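Acetyl-CoA hydrolase/transferase family protein (PDB 2NVV) probably hydrolyses acetyl-CoA or transfers its CoA to another carboxylic acid through a glutamyl-CoA thioester intermediate, and binds zinc ions. Local coordinates at residues G400-F405 / G486-V491; M408-D413 / C474-H479; E442-C447 / L455-L460. One frame throughout, in Å; residues are numbered along the deposited sequence.

Interaction 1: residues G400-F405 / G486-V491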
loop_
_atom_site.group_PDB
_atom_site.type_symbol
_atom_site.label_atom_id
_atom_site.label_comp_id
_atom_site.label_asym_id
_atom_site.label_seq_id
_atom_site.Cartn_x
_atom_site.Cartn_y
_atom_site.Cartn_z
ATOM N N GLY A 400 -6.128 3.988 -31.854
ATOM C CA GLY A 400 -5.295 5.136 -31.569
ATOM C C GLY A 400 -6.005 6.360 -31.047
ATOM O O GLY A 400 -5.341 7.299 -30.608
ATOM N N LYS A 401 -7.333 6.357 -31.075
ATOM C CA LYS A 401 -8.114 7.506 -30.608
ATOM C C LYS A 401 -8.060 7.693 -29.091
ATOM O O LYS A 401 -8.393 8.760 -28.565
ATOM C CB LYS A 401 -9.568 7.362 -31.066
ATOM C CG LYS A 401 -9.738 7.363 -32.577
ATOM C CD LYS A 401 -11.174 7.095 -32.954
ATOM C CE LYS A 401 -11.347 7.006 -34.465
ATOM N NZ LYS A 401 -12.784 6.804 -34.862
ATOM N N ILE A 402 -7.650 6.643 -28.389
ATOM C CA ILE A 402 -7.530 6.701 -26.937
ATOM C C ILE A 402 -6.096 6.408 -26.546
ATOM O O ILE A 402 -5.497 5.450 -27.032
ATOM C CB ILE A 402 -8.439 5.660 -26.232
ATOM C CG1 ILE A 402 -9.915 6.041 -26.408
ATOM C CG2 ILE A 402 -8.100 5.589 -24.754
ATOM C CD1 ILE A 402 -10.889 5.071 -25.779
ATOM N N SER A 403 -5.545 7.241 -25.673
ATOM C CA SER A 403 -4.190 7.037 -25.187
ATOM C C SER A 403 -4.247 6.369 -23.805
ATOM O O SER A 403 -5.028 6.777 -22.942
ATOM C CB SER A 403 -3.460 8.378 -25.079
ATOM O OG SER A 403 -2.219 8.222 -24.409
ATOM N N SER A 404 -3.433 5.343 -23.594
ATOM C CA SER A 404 -3.394 4.663 -22.302
ATOM C C SER A 404 -2.651 5.525 -21.295
ATOM O O SER A 404 -2.721 5.292 -20.095
ATOM C CB SER A 404 -2.689 3.325 -22.424
ATOM O OG SER A 404 -3.380 2.472 -23.305
ATOM N N PHE A 405 -1.931 6.525 -21.798
ATOM C CA PHE A 405 -1.160 7.449 -20.962
ATOM C C PHE A 405 -1.796 8.831 -21.001
ATOM O O PHE A 405 -2.050 9.381 -22.068
ATOM C CB PHE A 405 0.285 7.502 -21.455
ATOM C CG PHE A 405 1.019 6.211 -21.268
ATOM C CD1 PHE A 405 1.643 5.917 -20.056
ATOM C CD2 PHE A 405 1.032 5.255 -22.275
ATOM C CE1 PHE A 405 2.263 4.691 -19.857
ATOM C CE2 PHE A 405 1.646 4.028 -22.079
ATOM C CZ PHE A 405 2.259 3.747 -20.870
ATOM N N GLY A 486 -14.054 12.131 -29.387
ATOM C CA GLY A 486 -13.915 10.697 -29.553
ATOM C C GLY A 486 -12.478 10.361 -29.914
ATOM O O GLY A 486 -12.129 9.195 -30.116
ATOM N N ASP A 487 -11.645 11.395 -29.998
ATOM C CA ASP A 487 -10.237 11.231 -30.336
ATOM C C ASP A 487 -9.387 12.182 -29.490
ATOM O O ASP A 487 -9.442 13.398 -29.667
ATOM C CB ASP A 487 -10.007 11.528 -31.818
ATOM C CG ASP A 487 -8.622 11.109 -32.289
ATOM O OD1 ASP A 487 -7.655 11.270 -31.521
ATOM O OD2 ASP A 487 -8.500 10.627 -33.432
HETATM N N MSE A 488 -8.590 11.626 -28.584
HETATM C CA MSE A 488 -7.764 12.443 -27.711
HETATM C C MSE A 488 -6.694 13.251 -28.434
HETATM O O MSE A 488 -6.172 14.218 -27.888
HETATM C CB MSE A 488 -7.104 11.564 -26.643
HETATM C CG MSE A 488 -8.078 10.770 -25.784
HETATM SE SE MSE A 488 -7.184 9.875 -24.324
HETATM C CE MSE A 488 -8.712 9.576 -23.149
ATOM N N ARG A 489 -6.356 12.861 -29.657
ATOM C CA ARG A 489 -5.322 13.578 -30.411
ATOM C C ARG A 489 -5.770 14.974 -30.794
ATOM O O ARG A 489 -4.956 15.790 -31.213
ATOM C CB ARG A 489 -4.949 12.825 -31.685
ATOM C CG ARG A 489 -4.243 11.490 -31.474
ATOM C CD ARG A 489 -5.096 10.393 -32.053
ATOM N NE ARG A 489 -4.406 9.617 -33.064
ATOM C CZ ARG A 489 -5.020 8.853 -33.961
ATOM N NH1 ARG A 489 -6.348 8.780 -33.973
ATOM N NH2 ARG A 489 -4.302 8.132 -34.818
ATOM N N ASN A 490 -7.072 15.235 -30.672
ATOM C CA ASN A 490 -7.637 16.543 -30.993
ATOM C C ASN A 490 -7.389 17.590 -29.913
ATOM O O ASN A 490 -7.850 18.732 -30.027
ATOM C CB ASN A 490 -9.137 16.428 -31.229
ATOM C CG ASN A 490 -9.452 15.699 -32.487
ATOM O OD1 ASN A 490 -8.811 15.929 -33.517
ATOM N ND2 ASN A 490 -10.442 14.814 -32.434
ATOM N N VAL A 491 -6.661 17.206 -28.873
ATOM C CA VAL A 491 -6.395 18.126 -27.794
ATOM C C VAL A 491 -5.366 19.165 -28.203
ATOM O O VAL A 491 -4.418 18.874 -28.931
ATOM C CB VAL A 491 -5.891 17.378 -26.527
ATOM C CG1 VAL A 491 -5.349 18.369 -25.509
ATOM C CG2 VAL A 491 -7.021 16.573 -25.908
#
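Met488 N donates to Lys401 O over 2.9 Å in a nearly straight bond (173° at the hydrogen), fastening the loop 486-491 to the beginning of strand 402-403. The buried, well-packed part of the contact lies around this bond and along Met488. Asp487 CA also turns its C-H to Lys401 O, which thus takes contacts from two consecutive residues. The side chain of Met488, a selenomethionine, leaves its backbone toward the other segment and stays extended beyond CG. Met488 CG passes by Lys401 O, and Met488 SE reaches Ser403 N at 3.4 Å. At the tip, Met488 CE comes up to Ile402 CG2 at 4.3 Å.

Beside the Met488 side chain lies a polar layer. Arg489 is bent at chi2 and chi3 (118° and 122°), which swings the guanidinium over the Gly400 peptide, with Gly400 O above one face near the rim. Asp487 OD2 holds Arg489 NH1 in a 2.9 Å salt bridge, met from the syn side but tilted out of the carboxylate plane and bent at the hydrogen. Asp451 binds Arg489 NH2, so two carboxylates restrain the group's rotation.

Lys401 forms the loose, solvent-exposed side. Lys401 CB rests 3.3 Å from Gly486 O and Lys401 CG 3.6 Å from Asp487 OD2, crossing that side chain at about a right angle. The extended tail then leads away, leaving Lys401 NZ 5.9 Å from Asp487 OD2, too far for a salt bridge.

The contact joins the small hairpin of strands 396-397 and 402-403, where Lys401 and Ile402 form a classic beta bulge opposite Met397, to the chain leaving helix 477-484, after which Gly486 breaks from helical angles with a positive phi. Met488 packs on Phe478 and Ile402 on Leu482 of that helix, while Tyr452 hydrogen-bonds Gly400 O.

Interaction 2: residues M408-D413 / C474-H479; sequences MVAHHD and CCFAFH. With ZN (zinc ion), chain H.
Met408 and Phe476 make a Met-aromatic contact where the loop after strand 405-406 meets the type I turn Cys474-Ala477 that leads into helix 477-484. The side chain of Met408, a selenomethionine, is the larger bump, lying in the hollow between Cys475 and Phe476. Met408 CG stands anti to the backbone N (chi1 -171°), which sends the chain toward the ring; Met408 SE lies obliquely to it, 3.6 Å from Phe476 CZ. A bend at chi3 brings Met408 CE beside Cys475 SG, and Met408 CB butts against Cys475 CB at 4.0 Å.

The CE2 edge of Phe476 is a second bump, set against the backbone from Met408 to Ala410: Met408 O and Val409 O lie at the ring edge, and Ala410 CA is 3.8 Å from Phe476 CE2. In return Ala410 CB sits over one face of the His479 imidazole, displaced toward the rim, as a CH-pi contact 4.0 Å from the centroid. His479 NE2 also donates weakly to Met408 O at the ring edge, over 3.3 Å.

Phe476 of the second subunit packs on Met408 and Cys475, so this buried fit belongs to the dimer interface. Further along the loop a zinc ion bridges the subunits: Glu416 and His417 of the second subunit and two waters complete a site in which zinc is bound by His411 NE2 at 2.3 Å and Asp413 OD1 at 2.5 Å.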
loop_
_atom_site.group_PDB
_atom_site.type_symbol
_atom_site.label_atom_id
_atom_site.label_comp_id
_atom_site.label_asym_id
_atom_site.label_seq_id
_atom_site.Cartn_x
_atom_site.Cartn_y
_atom_site.Cartn_z
HETATM N N MSE A 408 -3.112 13.069 -16.032
HETATM C CA MSE A 408 -3.467 12.599 -14.696
HETATM C C MSE A 408 -4.499 11.492 -14.843
HETATM O O MSE A 408 -5.408 11.609 -15.660
HETATM C CB MSE A 408 -4.066 13.725 -13.856
HETATM C CG MSE A 408 -4.261 13.347 -12.395
HETATM SE SE MSE A 408 -5.362 14.594 -11.370
HETATM C CE MSE A 408 -4.020 15.893 -10.830
ATOM N N VAL A 409 -4.350 10.413 -14.071
ATOM C CA VAL A 409 -5.308 9.308 -14.144
ATOM C C VAL A 409 -6.645 9.743 -13.520
ATOM O O VAL A 409 -6.669 10.355 -12.450
ATOM C CB VAL A 409 -4.788 8.015 -13.424
ATOM C CG1 VAL A 409 -3.652 7.393 -14.209
ATOM C CG2 VAL A 409 -4.337 8.332 -12.025
ATOM N N ALA A 410 -7.744 9.426 -14.207
ATOM C CA ALA A 410 -9.085 9.771 -13.752
ATOM C C ALA A 410 -9.466 9.051 -12.462
ATOM O O ALA A 410 -10.484 9.366 -11.847
ATOM C CB ALA A 410 -10.099 9.461 -14.840
ATOM N N HIS A 411 -8.645 8.086 -12.062
ATOM C CA HIS A 411 -8.879 7.323 -10.843
ATOM C C HIS A 411 -7.557 6.728 -10.399
ATOM O O HIS A 411 -6.921 6.008 -11.162
ATOM C CB HIS A 411 -9.873 6.191 -11.088
ATOM C CG HIS A 411 -10.245 5.445 -9.847
ATOM N ND1 HIS A 411 -11.088 5.971 -8.891
ATOM C CD2 HIS A 411 -9.860 4.233 -9.383
ATOM C CE1 HIS A 411 -11.207 5.114 -7.893
ATOM N NE2 HIS A 411 -10.471 4.053 -8.166
ATOM N N HIS A 412 -7.144 7.024 -9.171
ATOM C CA HIS A 412 -5.884 6.513 -8.652
ATOM C C HIS A 412 -6.020 5.228 -7.839
ATOM O O HIS A 412 -6.674 5.199 -6.802
ATOM C CB HIS A 412 -5.198 7.569 -7.781
ATOM C CG HIS A 412 -4.791 8.808 -8.521
ATOM N ND1 HIS A 412 -3.480 9.237 -8.591
ATOM C CD2 HIS A 412 -5.522 9.716 -9.207
ATOM C CE1 HIS A 412 -3.421 10.356 -9.291
ATOM N NE2 HIS A 412 -4.645 10.669 -9.677
ATOM N N ASP A 413 -5.386 4.166 -8.324
ATOM C CA ASP A 413 -5.375 2.886 -7.630
ATOM C C ASP A 413 -3.978 2.609 -7.072
ATOM O O ASP A 413 -3.838 2.004 -6.002
ATOM C CB ASP A 413 -5.812 1.761 -8.565
ATOM C CG ASP A 413 -7.304 1.738 -8.765
ATOM O OD1 ASP A 413 -8.023 1.806 -7.750
ATOM O OD2 ASP A 413 -7.765 1.648 -9.923
ATOM N N CYS A 474 -6.525 21.843 -16.718
ATOM C CA CYS A 474 -6.648 20.959 -17.879
ATOM C C CYS A 474 -6.050 19.552 -17.763
ATOM O O CYS A 474 -5.891 18.869 -18.778
ATOM C CB CYS A 474 -6.040 21.658 -19.102
ATOM S SG CYS A 474 -4.337 22.269 -18.876
ATOM N N CYS A 475 -5.723 19.108 -16.552
ATOM C CA CYS A 475 -5.143 17.765 -16.376
ATOM C C CYS A 475 -6.024 16.641 -16.929
ATOM O O CYS A 475 -5.529 15.551 -17.215
ATOM C CB CYS A 475 -4.848 17.491 -14.895
ATOM S SG CYS A 475 -6.255 17.675 -13.789
ATOM N N PHE A 476 -7.318 16.910 -17.087
ATOM C CA PHE A 476 -8.254 15.913 -17.601
ATOM C C PHE A 476 -8.732 16.199 -19.014
ATOM O O PHE A 476 -9.734 15.641 -19.463
ATOM C CB PHE A 476 -9.465 15.794 -16.676
ATOM C CG PHE A 476 -9.155 15.147 -15.350
ATOM C CD1 PHE A 476 -9.670 15.667 -14.164
ATOM C CD2 PHE A 476 -8.356 14.013 -15.291
ATOM C CE1 PHE A 476 -9.392 15.063 -12.945
ATOM C CE2 PHE A 476 -8.078 13.404 -14.073
ATOM C CZ PHE A 476 -8.596 13.930 -12.899
ATOM N N ALA A 477 -8.008 17.058 -19.721
ATOM C CA ALA A 477 -8.354 17.410 -21.091
ATOM C C ALA A 477 -8.422 16.190 -22.010
ATOM O O ALA A 477 -9.268 16.123 -22.896
ATOM C CB ALA A 477 -7.343 18.401 -21.625
ATOM N N PHE A 478 -7.522 15.234 -21.816
ATOM C CA PHE A 478 -7.509 14.022 -22.629
ATOM C C PHE A 478 -8.848 13.283 -22.527
ATOM O O PHE A 478 -9.449 12.918 -23.535
ATOM C CB PHE A 478 -6.370 13.103 -22.174
ATOM C CG PHE A 478 -5.065 13.360 -22.875
ATOM C CD1 PHE A 478 -4.636 14.660 -23.122
ATOM C CD2 PHE A 478 -4.264 12.304 -23.289
ATOM C CE1 PHE A 478 -3.423 14.906 -23.774
ATOM C CE2 PHE A 478 -3.051 12.541 -23.942
ATOM C CZ PHE A 478 -2.633 13.849 -24.184
ATOM N N HIS A 479 -9.300 13.075 -21.292
ATOM C CA HIS A 479 -10.554 12.393 -21.000
ATOM C C HIS A 479 -11.728 13.222 -21.495
ATOM O O HIS A 479 -12.703 12.685 -22.040
ATOM C CB HIS A 479 -10.692 12.196 -19.495
ATOM C CG HIS A 479 -9.559 11.443 -18.880
ATOM N ND1 HIS A 479 -9.492 10.067 -18.886
ATOM C CD2 HIS A 479 -8.458 11.871 -18.218
ATOM C CE1 HIS A 479 -8.403 9.677 -18.248
ATOM N NE2 HIS A 479 -7.758 10.753 -17.832
HETATM ZN ZN ZN H . -9.992 2.564 -6.440
HETATM O O HOH W 1 -8.464 3.656 -5.336
HETATM O O HOH W 2 -11.414 1.121 -7.711
#

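Interaction 3: residues E442-C447 / L455-L460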
loop_
_atom_site.group_PDB
_atom_site.type_symbol
_atom_site.label_atom_id
_atom_site.label_comp_id
_atom_site.label_asym_id
_atom_site.label_seq_id
_atom_site.Cartn_x
_atom_site.Cartn_y
_atom_site.Cartn_z
ATOM N N GLU A 442 10.751 10.100 -19.020
ATOM C CA GLU A 442 11.106 8.709 -19.269
ATOM C C GLU A 442 9.876 7.972 -19.797
ATOM O O GLU A 442 9.955 7.255 -20.787
ATOM C CB GLU A 442 11.603 8.063 -17.974
ATOM C CG GLU A 442 11.990 6.598 -18.098
ATOM C CD GLU A 442 13.194 6.362 -18.990
ATOM O OE1 GLU A 442 13.657 5.201 -19.044
ATOM O OE2 GLU A 442 13.671 7.321 -19.633
ATOM N N ILE A 443 8.735 8.159 -19.142
ATOM C CA ILE A 443 7.495 7.511 -19.560
ATOM C C ILE A 443 7.069 7.965 -20.952
ATOM O O ILE A 443 6.564 7.181 -21.745
ATOM C CB ILE A 443 6.332 7.815 -18.585
ATOM C CG1 ILE A 443 6.575 7.121 -17.240
ATOM C CG2 ILE A 443 5.007 7.351 -19.189
ATOM C CD1 ILE A 443 5.526 7.418 -16.194
ATOM N N ILE A 444 7.260 9.240 -21.240
ATOM C CA ILE A 444 6.891 9.798 -22.533
ATOM C C ILE A 444 7.743 9.238 -23.670
ATOM O O ILE A 444 7.225 8.789 -24.686
ATOM C CB ILE A 444 7.021 11.344 -22.500
ATOM C CG1 ILE A 444 5.949 11.919 -21.573
ATOM C CG2 ILE A 444 6.874 11.926 -23.894
ATOM C CD1 ILE A 444 6.050 13.403 -21.358
ATOM N N ASP A 445 9.057 9.251 -23.476
ATOM C CA ASP A 445 10.008 8.770 -24.472
ATOM C C ASP A 445 10.022 7.258 -24.697
ATOM O O ASP A 445 10.293 6.794 -25.807
ATOM C CB ASP A 445 11.419 9.217 -24.083
ATOM C CG ASP A 445 11.581 10.721 -24.102
ATOM O OD1 ASP A 445 12.623 11.200 -23.612
ATOM O OD2 ASP A 445 10.681 11.429 -24.610
ATOM N N LYS A 446 9.726 6.487 -23.653
ATOM C CA LYS A 446 9.775 5.031 -23.751
ATOM C C LYS A 446 8.467 4.260 -23.870
ATOM O O LYS A 446 8.418 3.242 -24.556
ATOM C CB LYS A 446 10.551 4.468 -22.557
ATOM C CG LYS A 446 11.943 5.062 -22.334
ATOM C CD LYS A 446 12.817 5.008 -23.595
ATOM C CE LYS A 446 14.266 4.618 -23.249
ATOM N NZ LYS A 446 14.893 5.452 -22.192
ATOM N N CYS A 447 7.413 4.734 -23.212
ATOM C CA CYS A 447 6.133 4.027 -23.215
ATOM C C CYS A 447 4.982 4.614 -24.020
ATOM O O CYS A 447 4.209 3.885 -24.640
ATOM C CB CYS A 447 5.676 3.831 -21.768
ATOM S SG CYS A 447 6.884 2.957 -20.725
ATOM N N LEU A 455 2.340 16.041 -27.276
ATOM C CA LEU A 455 1.269 16.680 -26.528
ATOM C C LEU A 455 1.534 16.590 -25.022
ATOM O O LEU A 455 1.295 17.542 -24.278
ATOM C CB LEU A 455 -0.049 16.007 -26.885
ATOM C CG LEU A 455 -1.353 16.805 -26.837
ATOM C CD1 LEU A 455 -1.171 18.210 -27.398
ATOM C CD2 LEU A 455 -2.401 16.030 -27.630
ATOM N N LEU A 456 2.037 15.447 -24.569
ATOM C CA LEU A 456 2.339 15.291 -23.153
ATOM C C LEU A 456 3.626 16.037 -22.798
ATOM O O LEU A 456 3.846 16.376 -21.638
ATOM C CB LEU A 456 2.441 13.808 -22.793
ATOM C CG LEU A 456 1.083 13.092 -22.846
ATOM C CD1 LEU A 456 1.280 11.593 -22.708
ATOM C CD2 LEU A 456 0.160 13.635 -21.733
ATOM N N ARG A 457 4.474 16.297 -23.797
ATOM C CA ARG A 457 5.703 17.041 -23.551
ATOM C C ARG A 457 5.307 18.501 -23.373
ATOM O O ARG A 457 5.894 19.216 -22.569
ATOM C CB ARG A 457 6.699 16.912 -24.717
ATOM C CG ARG A 457 7.382 15.575 -24.830
ATOM C CD ARG A 457 8.566 15.631 -25.789
ATOM N NE ARG A 457 9.110 14.297 -26.072
ATOM C CZ ARG A 457 8.833 13.579 -27.160
ATOM N NH1 ARG A 457 8.019 14.052 -28.095
ATOM N NH2 ARG A 457 9.364 12.372 -27.305
ATOM N N GLN A 458 4.306 18.933 -24.136
ATOM C CA GLN A 458 3.802 20.303 -24.049
ATOM C C GLN A 458 3.087 20.535 -22.719
ATOM O O GLN A 458 3.037 21.659 -22.213
ATOM C CB GLN A 458 2.831 20.589 -25.190
ATOM C CG GLN A 458 3.486 20.745 -26.548
ATOM C CD GLN A 458 2.473 21.034 -27.644
ATOM O OE1 GLN A 458 1.546 20.257 -27.863
ATOM N NE2 GLN A 458 2.646 22.153 -28.336
ATOM N N TYR A 459 2.530 19.470 -22.154
ATOM C CA TYR A 459 1.830 19.569 -20.883
ATOM C C TYR A 459 2.800 19.922 -19.767
ATOM O O TYR A 459 2.428 20.579 -18.795
ATOM C CB TYR A 459 1.137 18.248 -20.546
ATOM C CG TYR A 459 0.366 18.293 -19.249
ATOM C CD1 TYR A 459 -0.856 18.958 -19.162
ATOM C CD2 TYR A 459 0.878 17.701 -18.092
ATOM C CE1 TYR A 459 -1.550 19.033 -17.953
ATOM C CE2 TYR A 459 0.194 17.770 -16.876
ATOM C CZ TYR A 459 -1.016 18.437 -16.819
ATOM O OH TYR A 459 -1.673 18.504 -15.624
ATOM N N LEU A 460 4.045 19.480 -19.904
ATOM C CA LEU A 460 5.064 19.752 -18.894
ATOM C C LEU A 460 5.628 21.169 -18.983
ATOM O O LEU A 460 6.406 21.595 -18.121
ATOM C CB LEU A 460 6.199 18.747 -19.022
ATOM C CG LEU A 460 5.811 17.319 -18.649
ATOM C CD1 LEU A 460 6.938 16.361 -19.044
ATOM C CD2 LEU A 460 5.515 17.252 -17.142
#
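The guanidinium of Arg457 carries Ile444 CG2 over one face, 3.7 Å above its plane and displaced toward the rim, and has Asp445 OD2 at its edge. Arg457 NH2 donates to Asp445 OD2 over 3.1 Å, 159° at the hydrogen and close to the guanidinium plane. Seen from the acid the approach is less regular: the donor arrives on the anti side and well out of the carboxylate plane, the two flat groups being turned 42° against each other. A single nitrogen and a single oxygen therefore carry the salt bridge. Arg457 reaches across because its chain is extended from CG to NE, crossing Asp445 at about a right angle.

Ile444 projects toward the second helix with both branches. Ile444 CG2, anti to the backbone N, lies along the aliphatic part of Arg457, 3.8 Å from Arg457 CG. The other branch ends in Ile444 CD1, which touches Leu456 O at 3.7 Å and Leu456 CB at 3.9 Å, and also meets Leu460 CD1, one turn further on, at 3.9 Å. Ile358 also touches Ile444, and Leu456 is backed by Phe478 of helix 477-484.

Helices 436-446 and 453-459 form an antiparallel helical hairpin in the C-terminal part of the protein, their short segments inclined at 166° with axes 10.3 Å apart. The bulk of the contact is thus one isoleucine set against the second helix.

Chemically the interface is graded. Buried methyl groups and leucine chains lie inside, and the ion pair runs along a partly exposed margin, where Asp445 and Arg457 also touch a crystal neighbour. With just one charged bond, met on the anti side and out of the carboxylate plane, the pairing probably owes more to apolar burial around Ile444 than to the salt bridge.

In the fold
Followed from the N terminus, the chain passes 400-405, 408-413 and 442-447 in turn, then meets their partners in reverse order, so the three contacts nest without crossing. Interaction 3 closes the shortest loop, between helices 436-446 and 453-459. Interaction 2, which alone of the three touches the second subunit, closes round it when helix 477-484 begins beside the zinc-binding loop, and interaction 1 encloses both as the chain leaves that helix. Their centres lie 13 to 15 Å apart. Phe405 reaches from the first contact to Cys447 and Ile443, and Cys475 meets Tyr459, tying the C-terminal helices to the small strands 402-403 and 405-406.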